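Local atomic coordinates of DsbA-like disulfide oxidoreductase (Wolbachia endosymbiont of Drosophila melanogaster, PDB entry 6EEZ), a protein that probably catalyses thiol-disulfide exchange as a DsbA-like, homotrimeric disulfide isomerase with a thioredoxin fold. Residues S33-S44 with K63-L74; F161-F169 with L178-S186. All coordinates share one frame; numbering follows the deposited sequence.

Contact 1: S33-S44 with K63-L74; sequences SSVIAVGFLDYS and KIKYIFRDAPIL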
# COMPACT_ATOMS: atom_id res chain seq x y z
N SER A 33 5.37 1.80 -16.77
CA SER A 33 6.75 1.68 -16.33
C SER A 33 7.07 0.22 -16.00
O SER A 33 6.25 -0.45 -15.36
CB SER A 33 7.01 2.57 -15.12
OG SER A 33 8.36 2.49 -14.69
N SER A 34 8.24 -0.26 -16.40
CA SER A 34 8.67 -1.62 -16.01
C SER A 34 9.27 -1.65 -14.60
O SER A 34 9.49 -2.73 -14.04
CB SER A 34 9.69 -2.19 -17.00
OG SER A 34 9.11 -2.31 -18.30
N VAL A 35 9.56 -0.47 -14.05
CA VAL A 35 10.07 -0.38 -12.69
C VAL A 35 8.91 -0.19 -11.73
O VAL A 35 8.42 0.92 -11.54
CB VAL A 35 11.07 0.78 -12.54
CG1 VAL A 35 11.69 0.78 -11.15
CG2 VAL A 35 12.16 0.66 -13.61
N ILE A 36 8.49 -1.29 -11.13
CA ILE A 36 7.28 -1.34 -10.34
C ILE A 36 7.61 -1.52 -8.86
O ILE A 36 8.28 -2.47 -8.47
CB ILE A 36 6.38 -2.49 -10.84
CG1 ILE A 36 6.07 -2.28 -12.32
CG2 ILE A 36 5.13 -2.63 -10.01
CD1 ILE A 36 5.37 -3.43 -12.97
N ALA A 37 7.15 -0.58 -8.05
CA ALA A 37 7.30 -0.69 -6.61
C ALA A 37 5.99 -1.22 -6.02
O ALA A 37 4.92 -0.88 -6.51
CB ALA A 37 7.67 0.64 -6.01
N VAL A 38 6.09 -2.05 -4.98
CA VAL A 38 4.91 -2.57 -4.30
C VAL A 38 5.03 -2.38 -2.79
O VAL A 38 5.86 -3.02 -2.13
CB VAL A 38 4.69 -4.06 -4.63
CG1 VAL A 38 3.33 -4.50 -4.15
CG2 VAL A 38 4.86 -4.32 -6.15
N GLY A 39 4.20 -1.49 -2.24
CA GLY A 39 4.32 -1.07 -0.85
C GLY A 39 3.30 -1.77 0.01
O GLY A 39 2.15 -1.90 -0.40
N PHE A 40 3.73 -2.26 1.17
CA PHE A 40 2.86 -2.96 2.14
C PHE A 40 2.78 -2.18 3.44
O PHE A 40 3.79 -2.00 4.10
CB PHE A 40 3.37 -4.38 2.41
CG PHE A 40 3.33 -5.29 1.21
CD1 PHE A 40 4.33 -5.25 0.27
CD2 PHE A 40 2.29 -6.20 1.05
CE1 PHE A 40 4.31 -6.10 -0.83
CE2 PHE A 40 2.24 -7.03 -0.03
CZ PHE A 40 3.27 -7.00 -0.98
N LEU A 41 1.57 -1.73 3.79
CA LEU A 41 1.36 -0.76 4.87
C LEU A 41 0.14 -1.08 5.75
O LEU A 41 -0.86 -1.62 5.28
CB LEU A 41 1.19 0.66 4.29
CG LEU A 41 2.46 1.53 4.17
CD1 LEU A 41 3.51 1.08 3.07
CD2 LEU A 41 2.08 2.99 3.97
N ASP A 42 0.26 -0.76 7.03
CA ASP A 42 -0.84 -0.72 7.98
C ASP A 42 -0.98 0.75 8.35
O ASP A 42 -0.00 1.39 8.73
CB ASP A 42 -0.55 -1.58 9.21
CG ASP A 42 -1.71 -1.62 10.19
OD1 ASP A 42 -2.17 -0.55 10.66
OD2 ASP A 42 -2.16 -2.76 10.48
N TYR A 43 -2.19 1.29 8.22
CA TYR A 43 -2.38 2.72 8.45
C TYR A 43 -2.11 3.18 9.89
O TYR A 43 -1.75 4.34 10.11
CB TYR A 43 -3.80 3.11 8.03
CG TYR A 43 -3.97 3.15 6.54
CD1 TYR A 43 -3.16 3.96 5.75
CD2 TYR A 43 -4.96 2.41 5.92
CE1 TYR A 43 -3.31 3.99 4.39
CE2 TYR A 43 -5.13 2.45 4.57
CZ TYR A 43 -4.30 3.24 3.80
OH TYR A 43 -4.47 3.26 2.44
N SER A 44 -2.25 2.29 10.88
CA SER A 44 -2.05 2.66 12.28
C SER A 44 -0.60 2.45 12.74
O SER A 44 -0.26 2.72 13.88
CB SER A 44 -2.99 1.86 13.20
OG SER A 44 -4.32 1.81 12.70
N LYS A 63 9.11 7.97 -12.23
CA LYS A 63 9.83 6.89 -12.90
C LYS A 63 9.19 5.51 -12.75
O LYS A 63 9.52 4.59 -13.50
CB LYS A 63 11.27 6.86 -12.39
CG LYS A 63 12.03 8.12 -12.73
CD LYS A 63 13.50 7.98 -12.47
CE LYS A 63 14.25 9.18 -13.02
NZ LYS A 63 15.64 9.24 -12.49
N ILE A 64 8.28 5.35 -11.80
CA ILE A 64 7.81 4.03 -11.40
C ILE A 64 6.31 3.88 -11.45
O ILE A 64 5.57 4.86 -11.59
CB ILE A 64 8.28 3.67 -9.96
CG1 ILE A 64 7.54 4.51 -8.91
CG2 ILE A 64 9.78 3.84 -9.84
CD1 ILE A 64 7.96 4.24 -7.50
N LYS A 65 5.86 2.63 -11.34
CA LYS A 65 4.51 2.35 -10.95
C LYS A 65 4.60 1.94 -9.49
O LYS A 65 5.45 1.13 -9.13
CB LYS A 65 3.85 1.26 -11.80
CG LYS A 65 2.37 1.05 -11.45
CD LYS A 65 1.65 0.08 -12.39
CE LYS A 65 1.90 -1.40 -12.01
NZ LYS A 65 0.78 -2.34 -12.42
N TYR A 66 3.74 2.50 -8.66
CA TYR A 66 3.68 2.17 -7.25
C TYR A 66 2.33 1.55 -6.92
O TYR A 66 1.30 2.22 -6.98
CB TYR A 66 3.92 3.41 -6.40
CG TYR A 66 4.18 3.11 -4.93
CD1 TYR A 66 3.13 2.81 -4.06
CD2 TYR A 66 5.46 3.15 -4.41
CE1 TYR A 66 3.36 2.54 -2.69
CE2 TYR A 66 5.71 2.88 -3.07
CZ TYR A 66 4.66 2.58 -2.22
OH TYR A 66 4.93 2.34 -0.91
N ILE A 67 2.36 0.28 -6.56
CA ILE A 67 1.16 -0.46 -6.18
C ILE A 67 1.01 -0.42 -4.66
O ILE A 67 2.00 -0.56 -3.95
CB ILE A 67 1.22 -1.91 -6.69
CG1 ILE A 67 1.34 -1.90 -8.20
CG2 ILE A 67 0.00 -2.72 -6.24
CD1 ILE A 67 1.59 -3.25 -8.80
N PHE A 68 -0.21 -0.22 -4.18
CA PHE A 68 -0.51 -0.12 -2.74
C PHE A 68 -1.17 -1.38 -2.24
O PHE A 68 -2.26 -1.75 -2.70
CB PHE A 68 -1.43 1.07 -2.44
CG PHE A 68 -0.86 2.40 -2.86
CD1 PHE A 68 0.05 3.08 -2.06
CD2 PHE A 68 -1.23 2.97 -4.07
CE1 PHE A 68 0.58 4.31 -2.44
CE2 PHE A 68 -0.70 4.22 -4.47
CZ PHE A 68 0.21 4.87 -3.65
N ARG A 69 -0.49 -2.06 -1.31
CA ARG A 69 -1.06 -3.22 -0.64
C ARG A 69 -1.43 -2.93 0.79
O ARG A 69 -0.57 -2.78 1.65
CB ARG A 69 -0.09 -4.38 -0.69
CG ARG A 69 0.05 -4.91 -2.07
CD ARG A 69 -1.30 -5.33 -2.60
NE ARG A 69 -1.13 -6.33 -3.62
CZ ARG A 69 -1.26 -7.64 -3.47
NH1 ARG A 69 -1.64 -8.17 -2.33
NH2 ARG A 69 -1.05 -8.41 -4.51
N ASP A 70 -2.73 -2.84 1.02
CA ASP A 70 -3.28 -2.57 2.33
C ASP A 70 -3.21 -3.87 3.12
O ASP A 70 -3.93 -4.82 2.81
CB ASP A 70 -4.71 -2.05 2.21
CG ASP A 70 -4.76 -0.62 1.72
OD1 ASP A 70 -4.35 0.28 2.48
OD2 ASP A 70 -5.19 -0.39 0.57
N ALA A 71 -2.33 -3.90 4.12
CA ALA A 71 -2.07 -5.14 4.87
C ALA A 71 -2.27 -4.89 6.35
O ALA A 71 -1.31 -4.86 7.12
CB ALA A 71 -0.67 -5.64 4.61
N PRO A 72 -3.53 -4.68 6.76
CA PRO A 72 -3.85 -4.44 8.16
C PRO A 72 -3.50 -5.65 9.03
O PRO A 72 -4.00 -6.75 8.76
CB PRO A 72 -5.35 -4.17 8.14
CG PRO A 72 -5.83 -4.90 6.93
CD PRO A 72 -4.74 -4.76 5.92
N ILE A 73 -2.64 -5.45 10.04
CA ILE A 73 -2.33 -6.48 11.04
C ILE A 73 -2.35 -5.95 12.49
O ILE A 73 -2.19 -6.72 13.44
CB ILE A 73 -0.95 -7.13 10.77
CG1 ILE A 73 0.15 -6.06 10.65
CG2 ILE A 73 -0.98 -7.91 9.48
CD1 ILE A 73 1.55 -6.60 10.69
N LEU A 74 -2.55 -4.64 12.66
CA LEU A 74 -2.45 -4.04 14.00
C LEU A 74 -3.81 -3.83 14.67
O LEU A 74 -3.91 -3.10 15.65
CB LEU A 74 -1.69 -2.71 13.92
CG LEU A 74 -0.22 -2.84 13.49
CD1 LEU A 74 0.43 -1.48 13.40
CD2 LEU A 74 0.57 -3.74 14.43
O HOH W 1 -3.62 -0.65 5.13

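Contact 2: F161-F169 with L178-S186; sequences FLIIGDSLF and LRKKVDELS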
# COMPACT_ATOMS: atom_id res chain seq x y z
N PHE A 161 7.01 -2.57 4.49
CA PHE A 161 8.11 -3.02 3.66
C PHE A 161 7.74 -2.74 2.23
O PHE A 161 6.55 -2.56 1.92
CB PHE A 161 8.47 -4.51 3.88
CG PHE A 161 7.42 -5.50 3.42
CD1 PHE A 161 7.45 -6.01 2.14
CD2 PHE A 161 6.47 -5.98 4.30
CE1 PHE A 161 6.52 -6.95 1.72
CE2 PHE A 161 5.53 -6.92 3.88
CZ PHE A 161 5.56 -7.40 2.60
N LEU A 162 8.77 -2.66 1.39
CA LEU A 162 8.63 -2.25 0.01
C LEU A 162 9.46 -3.12 -0.94
O LEU A 162 10.67 -3.33 -0.76
CB LEU A 162 9.02 -0.78 -0.13
CG LEU A 162 8.96 -0.12 -1.51
CD1 LEU A 162 7.53 -0.12 -2.00
CD2 LEU A 162 9.49 1.31 -1.45
N ILE A 163 8.78 -3.63 -1.94
CA ILE A 163 9.41 -4.36 -3.02
C ILE A 163 9.62 -3.45 -4.20
O ILE A 163 8.69 -2.82 -4.67
CB ILE A 163 8.54 -5.54 -3.48
CG1 ILE A 163 8.34 -6.51 -2.32
CG2 ILE A 163 9.17 -6.24 -4.69
CD1 ILE A 163 7.37 -7.64 -2.67
N ILE A 164 10.85 -3.37 -4.67
CA ILE A 164 11.13 -2.76 -5.97
C ILE A 164 11.95 -3.73 -6.80
O ILE A 164 13.06 -4.08 -6.42
CB ILE A 164 11.92 -1.44 -5.84
CG1 ILE A 164 11.24 -0.48 -4.85
CG2 ILE A 164 12.09 -0.81 -7.18
CD1 ILE A 164 12.08 0.80 -4.54
N GLY A 165 11.42 -4.13 -7.95
CA GLY A 165 12.13 -5.03 -8.84
C GLY A 165 12.35 -6.38 -8.16
O GLY A 165 11.37 -7.05 -7.81
N ASP A 166 13.61 -6.75 -7.93
CA ASP A 166 13.94 -8.02 -7.29
C ASP A 166 14.44 -7.81 -5.87
O ASP A 166 15.03 -8.73 -5.27
CB ASP A 166 15.00 -8.78 -8.11
CG ASP A 166 16.27 -7.98 -8.32
OD1 ASP A 166 16.30 -6.78 -7.95
OD2 ASP A 166 17.24 -8.55 -8.88
N SER A 167 14.18 -6.62 -5.33
CA SER A 167 14.63 -6.23 -4.00
C SER A 167 13.50 -5.99 -3.00
O SER A 167 12.39 -5.61 -3.37
CB SER A 167 15.48 -4.97 -4.09
OG SER A 167 16.65 -5.22 -4.85
N LEU A 168 13.79 -6.19 -1.73
CA LEU A 168 12.78 -6.02 -0.71
C LEU A 168 13.40 -5.21 0.41
O LEU A 168 14.41 -5.62 0.98
CB LEU A 168 12.24 -7.38 -0.24
CG LEU A 168 10.92 -7.41 0.54
CD1 LEU A 168 10.25 -8.78 0.50
CD2 LEU A 168 11.18 -7.02 1.93
N PHE A 169 12.81 -4.04 0.65
CA PHE A 169 13.27 -3.08 1.66
C PHE A 169 12.33 -3.10 2.86
O PHE A 169 11.14 -2.93 2.71
CB PHE A 169 13.34 -1.68 1.08
CG PHE A 169 14.30 -1.55 -0.07
CD1 PHE A 169 15.65 -1.33 0.16
CD2 PHE A 169 13.85 -1.66 -1.37
CE1 PHE A 169 16.53 -1.22 -0.89
CE2 PHE A 169 14.73 -1.55 -2.42
CZ PHE A 169 16.08 -1.32 -2.18
N LEU A 178 16.11 4.03 -1.89
CA LEU A 178 15.05 3.70 -2.81
C LEU A 178 15.29 4.36 -4.17
O LEU A 178 15.10 3.74 -5.21
CB LEU A 178 13.70 4.11 -2.24
CG LEU A 178 13.32 3.50 -0.89
CD1 LEU A 178 11.93 3.99 -0.52
CD2 LEU A 178 13.35 1.94 -0.85
N ARG A 179 15.74 5.61 -4.17
CA ARG A 179 15.93 6.34 -5.43
C ARG A 179 17.07 5.77 -6.29
O ARG A 179 16.96 5.72 -7.51
CB ARG A 179 16.19 7.84 -5.16
CG ARG A 179 14.91 8.66 -4.95
CD ARG A 179 15.19 10.13 -4.68
NE ARG A 179 13.96 10.93 -4.75
CZ ARG A 179 13.83 12.16 -4.27
NH1 ARG A 179 14.86 12.75 -3.67
NH2 ARG A 179 12.67 12.80 -4.37
N LYS A 180 18.15 5.36 -5.64
CA LYS A 180 19.28 4.75 -6.32
C LYS A 180 18.88 3.40 -6.95
O LYS A 180 19.27 3.09 -8.08
CB LYS A 180 20.45 4.57 -5.34
CG LYS A 180 21.66 3.82 -5.90
CD LYS A 180 22.88 3.88 -4.97
CE LYS A 180 23.33 2.47 -4.52
NZ LYS A 180 24.72 2.45 -3.96
N LYS A 181 18.10 2.60 -6.22
CA LYS A 181 17.62 1.34 -6.77
C LYS A 181 16.71 1.57 -7.96
O LYS A 181 16.84 0.90 -8.98
CB LYS A 181 16.87 0.53 -5.71
CG LYS A 181 16.32 -0.80 -6.22
CD LYS A 181 17.40 -1.82 -6.50
CE LYS A 181 16.77 -3.09 -7.07
NZ LYS A 181 17.66 -4.30 -7.20
N VAL A 182 15.80 2.53 -7.84
CA VAL A 182 14.95 2.90 -8.97
C VAL A 182 15.75 3.36 -10.19
O VAL A 182 15.39 3.04 -11.31
CB VAL A 182 13.99 4.03 -8.59
CG1 VAL A 182 13.34 4.66 -9.86
CG2 VAL A 182 12.94 3.52 -7.65
N ASP A 183 16.81 4.12 -9.98
CA ASP A 183 17.60 4.64 -11.10
C ASP A 183 18.41 3.53 -11.74
O ASP A 183 18.53 3.45 -12.96
CB ASP A 183 18.55 5.76 -10.64
CG ASP A 183 17.88 7.10 -10.58
OD1 ASP A 183 16.66 7.17 -10.82
OD2 ASP A 183 18.59 8.10 -10.31
N GLU A 184 18.99 2.70 -10.88
CA GLU A 184 19.73 1.53 -11.32
C GLU A 184 18.87 0.68 -12.25
O GLU A 184 19.31 0.26 -13.32
CB GLU A 184 20.20 0.75 -10.09
CG GLU A 184 20.62 -0.69 -10.30
CD GLU A 184 20.60 -1.47 -8.99
OE1 GLU A 184 21.13 -0.95 -7.98
OE2 GLU A 184 20.03 -2.59 -8.96
N LEU A 185 17.62 0.46 -11.85
CA LEU A 185 16.69 -0.33 -12.64
C LEU A 185 16.15 0.42 -13.86
O LEU A 185 15.66 -0.20 -14.79
CB LEU A 185 15.52 -0.77 -11.76
CG LEU A 185 15.82 -1.74 -10.62
CD1 LEU A 185 14.60 -1.90 -9.75
CD2 LEU A 185 16.26 -3.09 -11.15
N SER A 186 16.23 1.75 -13.88
CA SER A 186 15.76 2.50 -15.05
C SER A 186 16.84 2.50 -16.11
O SER A 186 16.82 3.33 -17.00
CB SER A 186 15.37 3.95 -14.68
OG SER A 186 14.20 4.00 -13.87

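Contact 1: S33-S44 with K63-L74
Past the ladder of the parallel thioredoxin-fold strands 36-41 and 65-70, the carboxylate of D42 takes two backbone N-H groups of the other segment. D42 OD2 accepts from I73 N at 2.8 Å and from L74 N at 2.9 Å. The first donor lies nearly along the C-O axis, the second on the syn side, 32° out of plane. CG of D42 stands anti to the backbone N (chi1 -177°), turning the group across to the loop after strand 65-70. OD1 accepts from S44 N in an Asx turn and also bonds S78 OG. The carboxylate thus joins the start of the loop before C45 to the 72-74 loop; the L74 side chain touches C45.

A beta-alpha-beta crossover, mostly helix (52-60 included), joins the two strands. G39 N to I67 O (2.9 Å) and R69 N to G39 O (2.8 Å) belong to their ladder. On the face of F40, V38 and I36, R69 lies alongside F40. Its CG sits over the ring face, 4.1 Å from the centroid, a CH-pi contact. NH1 hydrogen-bonds S147 OG, and the guanidinium makes a cation-pi contact with Y25.

On the other face Y66 leans forward over strand 36-41, from its partner A37 to G39. Its CD2 touches A37 CB at 3.7 Å, and its OH comes to 3.5 Å from G39 CA. That hydroxyl is buried without a polar partner. A water donates to L41 O and D70 OD1; D70 OD2 bonds Y96. At the opposite end, S33 OG donates to K63 O at 2.7 Å.

Contact 2: F161-F169 with L178-S186
The C-terminal beta hairpin of the thioredoxin fold, strands 161-164 and 167-170, packs here against the last helix, 175-185. Residues 178-185 of the helix run nearly along strand 161-164, with 17° between their directions and 10.3 Å between the axes at closest approach. L178 packs at the end of the interface nearest L162 and F169. Its CD2 lies over one face of the F169 ring, 3.9 Å from the centroid and 20° off the normal, a CH-pi contact. L178 and F169 lie alongside, pointing opposite ways. The other branch, CD1, meets L162 CD2 at 3.7 Å. I164 fits in further along the helix. Its CD1 meets L178 CD2 and V182 CG2, and its CG2 touches L185 CD1 at 3.8 Å.

K181 closes the side of the hairpin turn. CG is anti to the backbone N (chi1 179°) and the chain bends at chi2, which carries the amine from beside F169 to the turn. There NZ donates to S167 OG at 2.7 Å and forms a salt bridge with D166 OD1 at 2.9 Å. A weak, longer bond to E184 OE2 completes the network. The lysine probably eases the repulsion between the two acidic groups. The turn itself is type II' from I164 to S167. G165 takes a positive phi in it, and its CA packs against L185 CD1.

On the side away from helix 175-185, I163 packs on helices 3-15 and 137-154. Strand 161-164 pairs with strand 36-41, while L178 also touches L58 of helix 52-60.

Contact 1 closes before contact 2 opens along the chain, and their centres lie about 12 Å apart. They share one sheet, in which strands 36-41 and 161-164 are antiparallel neighbours. V38 N probably bonds I163 O there, at 2.7 Å. L162 CD1 also packs on G39 CA. Contact 1 is the buried parallel centre of the sheet; contact 2 adds the hairpin to one side and covers it with helix 175-185. A salt bridge from K63 to D183 links that helix to the start of segment 63-74. Together they hold four of the five strands of the thioredoxin sheet and its last helix, with the disulfide C45-C48 just beyond segment 33-44.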